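Local coordinates for Thiol:disulfide interchange protein DsbA (Pseudomonas aeruginosa, PDB 4ZL8) that probably introduces disulfide bonds into other proteins of the periplasm by transferring its own redox-active disulfide to them, at residues Pro45-Val48 with Pro49-Glu52; Gln137-Lys140 with Ala141-Ala145; Tyr148-Gly152 with Val153-Val157. The protein carries 1 engineered substitution. All blocks are in the same frame, centred on the assembly; numbering follows the deposited sequence.

Interaction 1 of 3, residues Pro45-Val48 with Pro49-Glu52; sequences PTIV and PWSE
Ser-51 holds the preceding turn of helix 38-52 through two donors. Its backbone N bonds to Ile-47 O at 2.9 Å, the ordinary i to i+4 link, while its hydroxyl turns back to a second carbonyl, with OG 2.8 Å from Val-48 O. A chi1 of 72° sets OG between the backbone N and the carbonyl carbon, from where it can reach the oxygen three residues earlier. That oxygen also accepts from Glu-52 N, a longer bond of 3.2 Å. The hydroxyl approaches at a C=O...O angle of 123° and slightly off the carbonyl plane, so the two donors converge on one oxygen from different angles.

The proline contacts are of another kind. Pro-49 has no N-H to offer Pro-45 O, and its ring takes up that position instead, with CD 3.2 Å and CG 3.3 Å from the oxygen. The helix is kinked here, and the Val-Pro peptide itself holds Val-48 CB and Pro-49 CD together at 3.4 Å.

Apolar packing occupies other sides of the helix. Ile-47 sends CG1 obliquely to the indole of Trp-50, 4.1 Å from CE3, and the isoleucine continues onto Phe-60 of strand 58-64. Trp-50 lies against Leu-176 and Ala-179 of helix 172-188, where its NE1 is hydrogen-bonded to Asp-180.

A carboxylate beside a methyl makes a separate, mixed contact: Glu-52 runs alongside Val-48, its OE2 3.6 Å from CG1.

This is the helix of the beta-alpha-beta unit 27-33, 38-52, 58-64 of the thioredoxin fold. Its chemistry implies an uneven sharing of donors: Pro-45 O meets the carbons of the proline ring in place of an N-H, whereas Val-48 O is gripped by two donors, one of them the hydroxyl two residues on from Pro-49.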
ATOM      1  N   PRO A  45      -0.469 -12.003  -6.061  1.00 12.44           N
ATOM      2  CA  PRO A  45      -0.706 -12.492  -7.432  1.00 14.05           C
ATOM      3  C   PRO A  45      -2.055 -12.056  -8.016  1.00 14.03           C
ATOM      4  O   PRO A  45      -2.258 -12.116  -9.239  1.00 16.41           O
ATOM      5  CB  PRO A  45      -0.638 -14.019  -7.296  1.00 15.03           C
ATOM      6  CG  PRO A  45       0.040 -14.262  -5.993  1.00 16.31           C
ATOM      7  CD  PRO A  45      -0.208 -13.094  -5.109  1.00 13.17           C
ATOM      8  N   THR A  46      -2.952 -11.590  -7.161  1.00 13.73           N
ATOM      9  CA  THR A  46      -4.252 -11.091  -7.614  1.00 16.61           C
ATOM     10  C   THR A  46      -4.189  -9.585  -7.885  1.00 14.94           C
ATOM     11  O   THR A  46      -4.578  -9.121  -8.963  1.00 14.89           O
ATOM     12  CB  THR A  46      -5.338 -11.414  -6.575  1.00 16.17           C
ATOM     13  OG1 THR A  46      -5.438 -12.842  -6.429  1.00 18.46           O
ATOM     14  CG2 THR A  46      -6.693 -10.884  -7.014  1.00 17.26           C
ATOM     15  N   ILE A  47      -3.666  -8.822  -6.938  1.00 12.55           N
ATOM     16  CA  ILE A  47      -3.733  -7.374  -7.042  1.00 12.58           C
ATOM     17  C   ILE A  47      -2.654  -6.816  -7.986  1.00 13.37           C
ATOM     18  O   ILE A  47      -2.879  -5.821  -8.654  1.00 14.42           O
ATOM     19  CB  ILE A  47      -3.690  -6.688  -5.640  1.00 14.48           C
ATOM     20  CG1 ILE A  47      -4.057  -5.214  -5.791  1.00 12.77           C
ATOM     21  CG2 ILE A  47      -2.321  -6.863  -4.939  1.00 12.70           C
ATOM     22  CD1 ILE A  47      -4.298  -4.518  -4.498  1.00 14.81           C
ATOM     23  N   VAL A  48      -1.498  -7.457  -8.077  1.00 13.94           N
ATOM     24  CA  VAL A  48      -0.438  -6.921  -8.930  1.00 14.04           C
ATOM     25  C   VAL A  48      -0.857  -6.798 -10.401  1.00 15.05           C
ATOM     26  O   VAL A  48      -0.804  -5.699 -10.962  1.00 16.76           O
ATOM     27  CB  VAL A  48       0.886  -7.697  -8.765  1.00 17.01           C
ATOM     28  CG1 VAL A  48       1.903  -7.285  -9.846  1.00 16.83           C
ATOM     29  CG2 VAL A  48       1.491  -7.446  -7.371  1.00 16.42           C
ATOM     30  N   PRO A  49      -1.275  -7.889 -11.049  1.00 13.82           N
ATOM     31  CA  PRO A  49      -1.587  -7.699 -12.469  1.00 16.27           C
ATOM     32  C   PRO A  49      -2.761  -6.744 -12.679  1.00 18.12           C
ATOM     33  O   PRO A  49      -2.793  -5.979 -13.652  1.00 17.24           O
ATOM     34  CB  PRO A  49      -1.927  -9.109 -12.966  1.00 17.03           C
ATOM     35  CG  PRO A  49      -2.244  -9.906 -11.731  1.00 20.66           C
ATOM     36  CD  PRO A  49      -1.491  -9.275 -10.592  1.00 17.64           C
ATOM     37  N   TRP A  50      -3.733  -6.771 -11.784  1.00 15.56           N
ATOM     38  CA  TRP A  50      -4.872  -5.853 -11.881  1.00 14.54           C
ATOM     39  C   TRP A  50      -4.411  -4.405 -11.794  1.00 13.95           C
ATOM     40  O   TRP A  50      -4.853  -3.537 -12.567  1.00 15.29           O
ATOM     41  CB  TRP A  50      -5.860  -6.182 -10.750  1.00 13.59           C
ATOM     42  CG  TRP A  50      -7.030  -5.226 -10.588  1.00 13.26           C
ATOM     43  CD1 TRP A  50      -8.217  -5.294 -11.237  1.00 15.50           C
ATOM     44  CD2 TRP A  50      -7.122  -4.111  -9.700  1.00 12.54           C
ATOM     45  NE1 TRP A  50      -9.054  -4.274 -10.824  1.00 13.42           N
ATOM     46  CE2 TRP A  50      -8.398  -3.529  -9.883  1.00 13.66           C
ATOM     47  CE3 TRP A  50      -6.247  -3.543  -8.767  1.00 14.76           C
ATOM     48  CZ2 TRP A  50      -8.824  -2.405  -9.160  1.00 15.65           C
ATOM     49  CZ3 TRP A  50      -6.673  -2.426  -8.043  1.00 14.96           C
ATOM     50  CH2 TRP A  50      -7.953  -1.875  -8.246  1.00 15.49           C
ATOM     51  N   SER A  51      -3.494  -4.132 -10.881  1.00 14.47           N
ATOM     52  CA  SER A  51      -3.029  -2.766 -10.656  1.00 15.14           C
ATOM     53  C   SER A  51      -2.275  -2.236 -11.876  1.00 18.25           C
ATOM     54  O   SER A  51      -2.288  -1.025 -12.139  1.00 23.44           O
ATOM     55  CB  SER A  51      -2.157  -2.681  -9.407  1.00 17.51           C
ATOM     56  OG  SER A  51      -0.889  -3.275  -9.599  1.00 18.03           O
ATOM     57  N   GLU A  52      -1.668  -3.124 -12.652  1.00 16.35           N
ATOM     58  CA  GLU A  52      -0.865  -2.710 -13.794  1.00 18.57           C
ATOM     59  C   GLU A  52      -1.728  -2.402 -15.017  1.00 21.23           C
ATOM     60  O   GLU A  52      -1.248  -1.801 -15.990  1.00 24.24           O
ATOM     61  CB  GLU A  52       0.192  -3.774 -14.104  1.00 19.26           C
ATOM     62  CG  GLU A  52       1.248  -3.880 -13.018  1.00 21.99           C
ATOM     63  CD  GLU A  52       2.213  -5.023 -13.219  1.00 35.62           C
ATOM     64  OE1 GLU A  52       2.015  -5.829 -14.153  1.00 41.55           O
ATOM     65  OE2 GLU A  52       3.172  -5.112 -12.421  1.00 42.03           O
TER

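Interaction 2 of 3, residues Gln137-Lys140 with Ala141-Ala145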
ATOM      1  N   GLN A 137       7.297  11.637   5.534  1.00 10.01           N
ATOM      2  CA  GLN A 137       6.490  10.652   4.844  1.00 10.28           C
ATOM      3  C   GLN A 137       5.894   9.636   5.815  1.00 10.28           C
ATOM      4  O   GLN A 137       4.756   9.206   5.642  1.00 11.06           O
ATOM      5  CB  GLN A 137       7.279   9.957   3.726  1.00 11.43           C
ATOM      6  CG  GLN A 137       7.700  10.910   2.609  1.00 13.95           C
ATOM      7  CD  GLN A 137       6.507  11.502   1.907  1.00 17.63           C
ATOM      8  OE1 GLN A 137       5.575  10.788   1.546  1.00 20.74           O
ATOM      9  NE2 GLN A 137       6.524  12.816   1.718  1.00 25.75           N
ATOM     10  N   MET A 138       6.675   9.212   6.806  1.00 10.88           N
ATOM     11  CA  MET A 138       6.197   8.278   7.817  1.00 10.10           C
ATOM     12  C   MET A 138       5.014   8.899   8.553  1.00 11.05           C
ATOM     13  O   MET A 138       3.981   8.256   8.775  1.00 10.57           O
ATOM     14  CB  MET A 138       7.328   7.921   8.800  1.00 10.43           C
ATOM     15  CG  MET A 138       8.382   7.041   8.176  1.00 10.61           C
ATOM     16  SD  MET A 138       7.872   5.327   8.068  1.00 12.40           S
ATOM     17  CE  MET A 138       8.002   4.839   9.789  1.00 12.45           C
ATOM     18  N   GLU A 139       5.145  10.155   8.957  1.00 10.04           N
ATOM     19  CA  GLU A 139       4.063  10.799   9.693  1.00 10.93           C
ATOM     20  C   GLU A 139       2.799  10.891   8.836  1.00 10.75           C
ATOM     21  O   GLU A 139       1.675  10.687   9.303  1.00 10.85           O
ATOM     22  CB  GLU A 139       4.491  12.188  10.200  1.00 11.79           C
ATOM     23  CG  GLU A 139       3.405  12.947  10.960  1.00 14.67           C
ATOM     24  CD  GLU A 139       3.123  12.399  12.336  1.00 17.28           C
ATOM     25  OE1 GLU A 139       3.767  11.407  12.734  1.00 18.58           O
ATOM     26  OE2 GLU A 139       2.268  12.983  13.028  1.00 21.26           O
ATOM     27  N   LYS A 140       2.980  11.249   7.568  1.00 11.03           N
ATOM     28  CA  LYS A 140       1.830  11.345   6.677  1.00 10.80           C
ATOM     29  C   LYS A 140       1.139  10.010   6.508  1.00 11.44           C
ATOM     30  O   LYS A 140      -0.091   9.947   6.515  1.00 11.84           O
ATOM     31  CB  LYS A 140       2.269  11.902   5.332  1.00 12.30           C
ATOM     32  CG  LYS A 140       2.544  13.389   5.425  1.00 19.04           C
ATOM     33  CD  LYS A 140       3.021  14.007   4.113  1.00 21.09           C
ATOM     34  CE  LYS A 140       3.256  15.513   4.243  1.00 24.07           C
ATOM     35  NZ  LYS A 140       3.902  16.076   3.011  1.00 31.29           N
ATOM     36  N   ALA A 141       1.909   8.939   6.396  1.00 10.01           N
ATOM     37  CA  ALA A 141       1.314   7.614   6.257  1.00 10.95           C
ATOM     38  C   ALA A 141       0.552   7.219   7.505  1.00 11.23           C
ATOM     39  O   ALA A 141      -0.520   6.611   7.426  1.00 11.67           O
ATOM     40  CB  ALA A 141       2.372   6.594   5.909  1.00 10.30           C
ATOM     41  N   LYS A 142       1.109   7.532   8.666  1.00 10.79           N
ATOM     42  CA  LYS A 142       0.443   7.240   9.922  1.00 10.98           C
ATOM     43  C   LYS A 142      -0.895   7.956   9.999  1.00 11.43           C
ATOM     44  O   LYS A 142      -1.919   7.365  10.341  1.00 13.08           O
ATOM     45  CB  LYS A 142       1.329   7.672  11.090  1.00 14.13           C
ATOM     46  CG  LYS A 142       0.727   7.416  12.444  1.00 18.71           C
ATOM     47  CD  LYS A 142       1.660   7.928  13.548  0.56 22.72           C
ATOM     48  CE  LYS A 142       1.023   7.869  14.931  0.95 36.34           C
ATOM     49  NZ  LYS A 142       0.926   6.476  15.456  0.56 41.40           N
ATOM     50  N   LYS A 143      -0.878   9.242   9.668  1.00 11.56           N
ATOM     51  CA  LYS A 143      -2.082  10.053   9.751  1.00 12.89           C
ATOM     52  C   LYS A 143      -3.139   9.578   8.748  1.00 10.86           C
ATOM     53  O   LYS A 143      -4.323   9.608   9.047  1.00 12.26           O
ATOM     54  CB  LYS A 143      -1.755  11.528   9.525  1.00 13.32           C
ATOM     55  CG  LYS A 143      -1.021  12.184  10.682  1.00 17.76           C
ATOM     56  CD  LYS A 143      -0.971  13.696  10.513  1.00 26.64           C
ATOM     57  CE  LYS A 143      -0.272  14.373  11.685  0.54 28.36           C
ATOM     58  NZ  LYS A 143      -0.437  15.851  11.644  0.09 27.48           N
ATOM     59  N   LEU A 144      -2.718   9.137   7.564  1.00 11.59           N
ATOM     60  CA  LEU A 144      -3.690   8.602   6.596  1.00  9.57           C
ATOM     61  C   LEU A 144      -4.387   7.355   7.106  1.00 10.98           C
ATOM     62  O   LEU A 144      -5.608   7.244   7.035  1.00 11.86           O
ATOM     63  CB  LEU A 144      -3.036   8.337   5.237  1.00 12.98           C
ATOM     64  CG  LEU A 144      -2.733   9.582   4.427  1.00 14.00           C
ATOM     65  CD1 LEU A 144      -1.823   9.226   3.244  1.00 14.72           C
ATOM     66  CD2 LEU A 144      -4.015  10.271   3.923  1.00 15.04           C
ATOM     67  N   ALA A 145      -3.640   6.426   7.683  1.00 11.00           N
ATOM     68  CA  ALA A 145      -4.262   5.213   8.178  1.00 12.09           C
ATOM     69  C   ALA A 145      -5.259   5.544   9.294  1.00 13.62           C
ATOM     70  O   ALA A 145      -6.318   4.932   9.386  1.00 14.78           O
ATOM     71  CB  ALA A 145      -3.204   4.226   8.661  1.00 16.50           C
TER
HETATM   72  O   HOH W   1       2.266  15.683  13.189  1.00 20.74           O
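Glu-139 and Lys-143, one helical turn apart on helix 132-148, meet through carbon and water and not through a direct salt bridge. The closest approach is Glu-139 OE2 to Lys-143 CE, 3.2 Å, so the carboxylate touches the last methylene of the lysine, whereas NZ stays 4.2 Å from OE2. A water closes the gap: it donates to Glu-139 OE2 at 2.7 Å and accepts a weak bond from Lys-143 NZ at 3.1 Å. The other oxygen, OE1, approaches Lys-142 only loosely, 4.1 Å from its CD.

The torsions explain the crossing. The glutamate leaves the helix with CG opposite its backbone N and then bends at chi2 (73°), which swings the carboxylate across the lysine. Lys-143 is extended beyond CG and passes the Glu-139 carbonyl on its way, CG lying 3.4 Å from O.

Beneath these side chains the backbone is regular. Lys-143 N bonds to Glu-139 O at 3.0 Å, and similar i to i+4 bonds join Gln-137 with Ala-141, Met-138 with Lys-142 and Lys-140 with Leu-144. Ala-141 and Leu-144 pack on Leu-63 of strand 58-64, and Met-138 on helix 70-84, while Glu-139, Lys-140, Lys-142 and Lys-143 are exposed, so the helix is amphipathic.

The water probably bridges the two charged groups, a looser coupling than direct contact would give.

Interaction 3 of 3, residues Tyr148-Gly152 with Val153-Val157; sequences YQVTG and VPTMV
Tyr-148 and Val-157 face each other across a chain reversal, the directions of 148-152 and 153-157 lying 157° apart. Helix 132-148 stops in a Schellman motif, in which Gln-149 takes a positive phi. The chain then runs through an almost fully extended Gly-152 and a cis peptide before Pro-154, the cis-proline of thioredoxin folds, into strand 155-158.

One side-chain bond spans the bend: Thr-155 OG1 donates to Gly-152 O at 2.7 Å, from well above the carbonyl plane. With OG1 placed beside its own backbone N (chi1 -64°), Thr-155 leaves its methyl for Val-150; the two side chains meet tip to tip, CG2 of Val-150 4.0 Å from CG2 of Thr-155. Further along, Val-157 lays CG2 over one face of the Tyr-148 ring in a CH-pi contact, 4.1 Å from the centroid and 20° off the ring normal. Its other methyl, CG1, lies 3.9 Å from both CD1 and CE1, so both methyls are on the same face, CG1 toward the CD1-CE1 side.

Around this inner packing, Thr-155 and Val-157 bond by their backbones to strand 27-33, and Met-156 to strand 162-165. Pro-154 and Val-153 rest on Cys-37 and Cys-40, the predicted redox-active pair where helix 38-52 begins, while Arg-163 of strand 162-165 bonds to the carbonyl of Tyr-148.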
ATOM      1  N   TYR A 148      -8.379   6.885   7.651  1.00 10.79           N
ATOM      2  CA  TYR A 148      -9.137   5.802   7.033  1.00 11.33           C
ATOM      3  C   TYR A 148      -9.755   4.878   8.083  1.00 11.22           C
ATOM      4  O   TYR A 148     -10.574   4.020   7.726  1.00 13.01           O
ATOM      5  CB  TYR A 148      -8.240   4.958   6.123  1.00 11.55           C
ATOM      6  CG  TYR A 148      -7.579   5.647   4.956  1.00 10.40           C
ATOM      7  CD1 TYR A 148      -8.208   6.632   4.218  1.00  9.93           C
ATOM      8  CD2 TYR A 148      -6.293   5.283   4.583  1.00 10.36           C
ATOM      9  CE1 TYR A 148      -7.562   7.252   3.151  1.00  9.38           C
ATOM     10  CE2 TYR A 148      -5.658   5.884   3.524  1.00 10.98           C
ATOM     11  CZ  TYR A 148      -6.300   6.861   2.805  1.00 10.39           C
ATOM     12  OH  TYR A 148      -5.648   7.456   1.753  1.00 10.48           O
ATOM     13  N   GLN A 149      -9.338   5.056   9.341  1.00 12.57           N
ATOM     14  CA  GLN A 149      -9.741   4.194  10.462  1.00 13.56           C
ATOM     15  C   GLN A 149      -9.495   2.715  10.149  1.00 15.89           C
ATOM     16  O   GLN A 149     -10.327   1.836  10.396  1.00 17.23           O
ATOM     17  CB  GLN A 149     -11.186   4.468  10.831  1.00 15.65           C
ATOM     18  CG  GLN A 149     -11.373   5.882  11.388  1.00 22.15           C
ATOM     19  CD  GLN A 149     -12.827   6.212  11.669  1.00 20.43           C
ATOM     20  OE1 GLN A 149     -13.581   6.519  10.760  1.00 26.99           O
ATOM     21  NE2 GLN A 149     -13.227   6.104  12.917  1.00 26.69           N
ATOM     22  N   VAL A 150      -8.315   2.444   9.618  1.00 13.17           N
ATOM     23  CA  VAL A 150      -7.942   1.101   9.239  1.00 12.97           C
ATOM     24  C   VAL A 150      -7.282   0.437  10.434  1.00 17.09           C
ATOM     25  O   VAL A 150      -6.445   1.053  11.088  1.00 17.60           O
ATOM     26  CB  VAL A 150      -6.976   1.163   8.056  1.00 10.99           C
ATOM     27  CG1 VAL A 150      -6.305  -0.186   7.821  1.00 13.08           C
ATOM     28  CG2 VAL A 150      -7.710   1.604   6.807  1.00 15.15           C
ATOM     29  N   THR A 151      -7.658  -0.812  10.713  1.00 15.07           N
ATOM     30  CA  THR A 151      -7.136  -1.507  11.892  1.00 15.95           C
ATOM     31  C   THR A 151      -6.496  -2.842  11.549  1.00 14.58           C
ATOM     32  O   THR A 151      -6.202  -3.650  12.437  1.00 17.06           O
ATOM     33  CB  THR A 151      -8.216  -1.722  12.975  1.00 17.60           C
ATOM     34  OG1 THR A 151      -9.332  -2.410  12.418  1.00 23.27           O
ATOM     35  CG2 THR A 151      -8.671  -0.379  13.560  1.00 23.97           C
ATOM     36  N   GLY A 152      -6.273  -3.083  10.275  1.00 13.52           N
ATOM     37  CA  GLY A 152      -5.528  -4.242   9.846  1.00 13.42           C
ATOM     38  C   GLY A 152      -5.354  -4.219   8.349  1.00 12.08           C
ATOM     39  O   GLY A 152      -5.867  -3.317   7.656  1.00 11.41           O
ATOM     40  N   VAL A 153      -4.625  -5.206   7.844  1.00 11.04           N
ATOM     41  CA  VAL A 153      -4.230  -5.266   6.445  1.00 10.94           C
ATOM     42  C   VAL A 153      -4.377  -6.699   5.933  1.00 10.74           C
ATOM     43  O   VAL A 153      -4.400  -7.640   6.747  1.00 11.48           O
ATOM     44  CB  VAL A 153      -2.778  -4.778   6.259  1.00 10.85           C
ATOM     45  CG1 VAL A 153      -2.683  -3.285   6.584  1.00 11.89           C
ATOM     46  CG2 VAL A 153      -1.797  -5.570   7.090  1.00 12.51           C
ATOM     47  N   PRO A 154      -4.496  -6.868   4.611  1.00  9.30           N
ATOM     48  CA  PRO A 154      -4.630  -5.808   3.600  1.00  9.55           C
ATOM     49  C   PRO A 154      -6.016  -5.177   3.643  1.00 11.75           C
ATOM     50  O   PRO A 154      -7.012  -5.864   3.849  1.00 11.87           O
ATOM     51  CB  PRO A 154      -4.384  -6.551   2.293  1.00 11.59           C
ATOM     52  CG  PRO A 154      -4.801  -7.972   2.579  1.00 11.99           C
ATOM     53  CD  PRO A 154      -4.505  -8.221   4.025  1.00 11.91           C
ATOM     54  N   THR A 155      -6.062  -3.860   3.423  1.00  9.52           N
ATOM     55  CA  THR A 155      -7.314  -3.111   3.352  1.00  8.40           C
ATOM     56  C   THR A 155      -7.221  -2.155   2.191  1.00  9.31           C
ATOM     57  O   THR A 155      -6.176  -1.556   1.938  1.00 10.81           O
ATOM     58  CB  THR A 155      -7.570  -2.330   4.640  1.00 10.61           C
ATOM     59  OG1 THR A 155      -7.738  -3.248   5.725  1.00 11.38           O
ATOM     60  CG2 THR A 155      -8.821  -1.454   4.553  1.00 10.77           C
ATOM     61  N   MET A 156      -8.326  -2.046   1.468  1.00  8.97           N
ATOM     62  CA  MET A 156      -8.412  -1.159   0.316  1.00  8.90           C
ATOM     63  C   MET A 156      -9.211   0.090   0.679  1.00  8.91           C
ATOM     64  O   MET A 156     -10.193   0.024   1.428  1.00  9.00           O
ATOM     65  CB  MET A 156      -9.165  -1.847  -0.817  1.00 10.42           C
ATOM     66  CG  MET A 156      -8.612  -3.186  -1.245  1.00 10.42           C
ATOM     67  SD  MET A 156      -6.900  -3.120  -1.812  1.00 12.15           S
ATOM     68  CE  MET A 156      -6.991  -1.964  -3.143  1.00 13.77           C
ATOM     69  N   VAL A 157      -8.784   1.226   0.126  1.00  8.98           N
ATOM     70  CA  VAL A 157      -9.565   2.459   0.193  1.00  9.29           C
ATOM     71  C   VAL A 157      -9.615   3.073  -1.195  1.00  9.27           C
ATOM     72  O   VAL A 157      -8.580   3.307  -1.823  1.00 10.11           O
ATOM     73  CB  VAL A 157      -9.017   3.501   1.216  1.00  9.36           C
ATOM     74  CG1 VAL A 157      -9.908   4.737   1.235  1.00 10.60           C
ATOM     75  CG2 VAL A 157      -8.902   2.896   2.605  1.00  9.48           C
TER

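How the interactions relate
Interaction 3 joins the other two. Interactions 1 and 2 lie on opposite sides of the chain's centre, their own centres 24 Å apart and their nearest atoms about 16 Å apart. Residues 148-157 touch both: Val-150 N probably hydrogen-bonds to Ala-145 O at 3.2 Å, and Met-156 CE packs on Ile-47 CD1 at 4.0 Å. The centre of interaction 3 is 13 Å from that of interaction 2 and 18 Å from that of interaction 1. Interaction 3 is also the one that reaches the predicted redox cysteines; within it, Thr-151 N and Val-153 N hydrogen-bond to glycerol, probably from the crystallisation liquor. Interaction 1 lies further along helix 38-52, at whose start the cysteines stand.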